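Local coordinates for protein putative thioesterase (Escherichia coli, PDB 5UGZ) that probably hydrolyses thioesters as a type II thioesterase that releases intermediates from the NRPS/PKS assembly line making colibactin, at residues Arg128-Ala133 / Glu218-Arg223. Residues are numbered along the deposited sequence; the frame is centred on the assembly and turned at random.
Sequences RPPDRA and EKFTTR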
ATOM      1  N   ARG A 128      -1.709  -9.236   2.151  1.00 27.26           N
ATOM      2  CA  ARG A 128      -1.744 -10.315   3.126  1.00 27.98           C
ATOM      3  C   ARG A 128      -1.176  -9.827   4.460  1.00 28.73           C
ATOM      4  O   ARG A 128      -0.456  -8.824   4.507  1.00 26.46           O
ATOM      5  CB  ARG A 128      -0.970 -11.525   2.598  1.00 32.63           C
ATOM      6  CG  ARG A 128      -1.602 -12.120   1.316  1.00 37.31           C
ATOM      7  CD  ARG A 128      -0.771 -13.229   0.642  1.00 43.47           C
ATOM      8  NE  ARG A 128      -0.450 -14.356   1.526  1.00 48.38           N
ATOM      9  CZ  ARG A 128      -0.016 -15.547   1.108  1.00 49.61           C
ATOM     10  NH1 ARG A 128       0.139 -15.799  -0.192  1.00 47.58           N
ATOM     11  NH2 ARG A 128       0.260 -16.494   1.997  1.00 48.99           N
ATOM     12  N   PRO A 129      -1.499 -10.501   5.561  1.00 29.01           N
ATOM     13  CA  PRO A 129      -1.102  -9.988   6.870  1.00 27.50           C
ATOM     14  C   PRO A 129       0.404  -9.902   6.980  1.00 28.21           C
ATOM     15  O   PRO A 129       1.140 -10.722   6.399  1.00 30.20           O
ATOM     16  CB  PRO A 129      -1.688 -11.016   7.849  1.00 29.41           C
ATOM     17  CG  PRO A 129      -2.769 -11.694   7.086  1.00 30.15           C
ATOM     18  CD  PRO A 129      -2.276 -11.748   5.673  1.00 29.25           C
ATOM     19  N   PRO A 130       0.921  -8.924   7.730  1.00 26.01           N
ATOM     20  CA  PRO A 130       2.374  -8.722   7.744  1.00 28.42           C
ATOM     21  C   PRO A 130       3.146  -9.908   8.300  1.00 29.22           C
ATOM     22  O   PRO A 130       4.291 -10.131   7.879  1.00 28.16           O
ATOM     23  CB  PRO A 130       2.547  -7.463   8.606  1.00 25.41           C
ATOM     24  CG  PRO A 130       1.283  -7.324   9.367  1.00 22.15           C
ATOM     25  CD  PRO A 130       0.208  -7.924   8.542  1.00 26.03           C
ATOM     26  N   ASP A 131       2.563 -10.680   9.225  1.00 28.04           N
ATOM     27  CA  ASP A 131       3.245 -11.872   9.724  1.00 30.91           C
ATOM     28  C   ASP A 131       3.153 -13.059   8.764  1.00 34.75           C
ATOM     29  O   ASP A 131       3.892 -14.036   8.936  1.00 36.40           O
ATOM     30  CB  ASP A 131       2.735 -12.263  11.131  1.00 30.33           C
ATOM     31  CG  ASP A 131       1.206 -12.388  11.233  1.00 28.82           C
ATOM     32  OD1 ASP A 131       0.479 -11.664  10.543  1.00 32.66           O
ATOM     33  OD2 ASP A 131       0.730 -13.207  12.041  1.00 31.33           O
ATOM     34  N   ARG A 132       2.310 -12.979   7.735  1.00 32.77           N
ATOM     35  CA  ARG A 132       2.237 -13.999   6.703  1.00 33.23           C
ATOM     36  C   ARG A 132       2.608 -13.464   5.332  1.00 35.92           C
ATOM     37  O   ARG A 132       2.631 -14.232   4.366  1.00 39.53           O
ATOM     38  CB  ARG A 132       0.837 -14.603   6.677  1.00 35.65           C
ATOM     39  CG  ARG A 132       0.508 -15.306   7.970  1.00 37.60           C
ATOM     40  CD  ARG A 132      -0.632 -14.665   8.742  1.00 35.60           C
ATOM     41  NE  ARG A 132      -0.858 -15.396   9.986  1.00 40.06           N
ATOM     42  CZ  ARG A 132      -1.464 -16.578  10.049  1.00 44.98           C
ATOM     43  NH1 ARG A 132      -1.625 -17.192  11.220  1.00 44.88           N
ATOM     44  NH2 ARG A 132      -1.913 -17.148   8.935  1.00 43.89           N
ATOM     45  N   ALA A 133       2.916 -12.171   5.226  1.00 38.83           N
ATOM     46  CA  ALA A 133       3.339 -11.572   3.966  1.00 38.86           C
ATOM     47  C   ALA A 133       4.665 -12.163   3.517  1.00 45.93           C
ATOM     48  O   ALA A 133       5.686 -11.461   3.471  1.00 44.68           O
ATOM     49  CB  ALA A 133       3.449 -10.053   4.094  1.00 32.28           C
ATOM     50  N   GLU A 218      -6.159  -9.135  12.604  1.00 28.00           N
ATOM     51  CA  GLU A 218      -6.946  -8.552  13.685  1.00 24.64           C
ATOM     52  C   GLU A 218      -6.144  -8.325  14.961  1.00 24.03           C
ATOM     53  O   GLU A 218      -6.469  -7.416  15.735  1.00 25.54           O
ATOM     54  CB  GLU A 218      -8.165  -9.443  13.952  1.00 30.00           C
ATOM     55  CG  GLU A 218      -9.163  -9.417  12.789  1.00 30.14           C
ATOM     56  CD  GLU A 218     -10.224 -10.496  12.864  1.00 36.26           C
ATOM     57  OE1 GLU A 218     -10.357 -11.150  13.925  1.00 39.91           O
ATOM     58  OE2 GLU A 218     -10.925 -10.694  11.847  1.00 40.34           O
ATOM     59  N   LYS A 219      -5.095  -9.110  15.208  1.00 25.62           N
ATOM     60  CA  LYS A 219      -4.316  -8.903  16.428  1.00 22.96           C
ATOM     61  C   LYS A 219      -3.482  -7.622  16.413  1.00 22.99           C
ATOM     62  O   LYS A 219      -2.922  -7.261  17.455  1.00 20.13           O
ATOM     63  CB  LYS A 219      -3.388 -10.092  16.668  1.00 24.09           C
ATOM     64  CG  LYS A 219      -2.525 -10.429  15.475  1.00 25.31           C
ATOM     65  CD  LYS A 219      -1.411 -11.370  15.852  1.00 28.24           C
ATOM     66  CE  LYS A 219      -0.579 -11.745  14.644  1.00 28.28           C
ATOM     67  NZ  LYS A 219      -1.373 -12.526  13.656  1.00 28.90           N
ATOM     68  N   PHE A 220      -3.367  -6.943  15.273  1.00 22.76           N
ATOM     69  CA  PHE A 220      -2.494  -5.783  15.137  1.00 19.94           C
ATOM     70  C   PHE A 220      -3.155  -4.478  15.558  1.00 20.02           C
ATOM     71  O   PHE A 220      -2.490  -3.436  15.565  1.00 18.22           O
ATOM     72  CB  PHE A 220      -1.984  -5.690  13.692  1.00 21.22           C
ATOM     73  CG  PHE A 220      -1.022  -6.780  13.341  1.00 20.10           C
ATOM     74  CD1 PHE A 220       0.262  -6.766  13.848  1.00 21.27           C
ATOM     75  CD2 PHE A 220      -1.413  -7.849  12.553  1.00 21.08           C
ATOM     76  CE1 PHE A 220       1.146  -7.782  13.553  1.00 22.69           C
ATOM     77  CE2 PHE A 220      -0.527  -8.873  12.250  1.00 21.96           C
ATOM     78  CZ  PHE A 220       0.742  -8.845  12.751  1.00 22.55           C
ATOM     79  N   THR A 221      -4.437  -4.516  15.930  1.00 21.49           N
ATOM     80  CA  THR A 221      -5.141  -3.369  16.480  1.00 20.76           C
ATOM     81  C   THR A 221      -6.081  -3.842  17.582  1.00 21.45           C
ATOM     82  O   THR A 221      -6.570  -4.973  17.555  1.00 21.32           O
ATOM     83  CB  THR A 221      -5.931  -2.626  15.390  1.00 19.58           C
ATOM     84  OG1 THR A 221      -6.558  -1.462  15.950  1.00 21.49           O
ATOM     85  CG2 THR A 221      -6.996  -3.528  14.810  1.00 19.62           C
ATOM     86  N   THR A 222      -6.316  -2.974  18.567  1.00 21.56           N
ATOM     87  CA  THR A 222      -7.332  -3.269  19.571  1.00 21.27           C
ATOM     88  C   THR A 222      -8.734  -2.937  19.103  1.00 22.31           C
ATOM     89  O   THR A 222      -9.699  -3.292  19.791  1.00 22.96           O
ATOM     90  CB  THR A 222      -7.088  -2.492  20.849  1.00 24.27           C
ATOM     91  OG1 THR A 222      -7.175  -1.093  20.556  1.00 25.22           O
ATOM     92  CG2 THR A 222      -5.732  -2.821  21.427  1.00 25.76           C
ATOM     93  N   ARG A 223      -8.880  -2.255  17.975  1.00 23.20           N
ATOM     94  CA  ARG A 223     -10.197  -1.896  17.493  1.00 20.73           C
ATOM     95  C   ARG A 223     -10.667  -2.896  16.446  1.00 21.49           C
ATOM     96  O   ARG A 223     -10.039  -3.924  16.177  1.00 24.87           O
ATOM     97  CB  ARG A 223     -10.211  -0.456  16.983  1.00 20.06           C
ATOM     98  CG  ARG A 223      -9.935   0.486  18.124  1.00 20.41           C
ATOM     99  CD  ARG A 223     -10.461   1.895  17.950  1.00 23.74           C
ATOM    100  NE  ARG A 223     -11.806   1.984  17.392  1.00 22.32           N
ATOM    101  CZ  ARG A 223     -12.417   3.140  17.161  1.00 20.99           C
ATOM    102  NH1 ARG A 223     -11.807   4.277  17.460  1.00 20.81           N
ATOM    103  NH2 ARG A 223     -13.629   3.171  16.633  1.00 20.60           N
TER
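Asp131 reaches across to Lys219 and Phe220 at once, one carboxylate oxygen for each. OD2 takes the salt bridge, 2.7 Å from Lys219 NZ, and the ammonium comes in from above the carboxylate plane, 36° out of it. The lysine chain runs extended until its last torsion (chi4 -65°), where it bends and turns NZ onto the oxygen; NZ also donates to Ala216 O. A weak, longer bond from Arg132 NE makes OD2 the meeting point of two cations. OD1 lies at the edge of the Phe220 ring, near its plane and 3.4 Å from CE2, with carboxylate and ring planes 76° apart; it is buried without a hydrogen-bonding partner. In this alpha/beta-hydrolase fold the contact joins the loop after strand 121-125 to the connection leading into strand 225-230, where residues 218-220 end a 3-10 segment. Pro130 CG sits over one face of the Phe220 ring, toward the CE2-CZ rim, 4.0 Å from the centroid in a CH-pi contact, while Lys219 CG lies over the opposite face, also offset toward the rim. An asparagine in place of Asp131 would probably leave Lys219 and Arg132 without the negative charge that draws them together. Phe105, from helix 99-113, meets Phe220 edge-to-face and also touches Pro130.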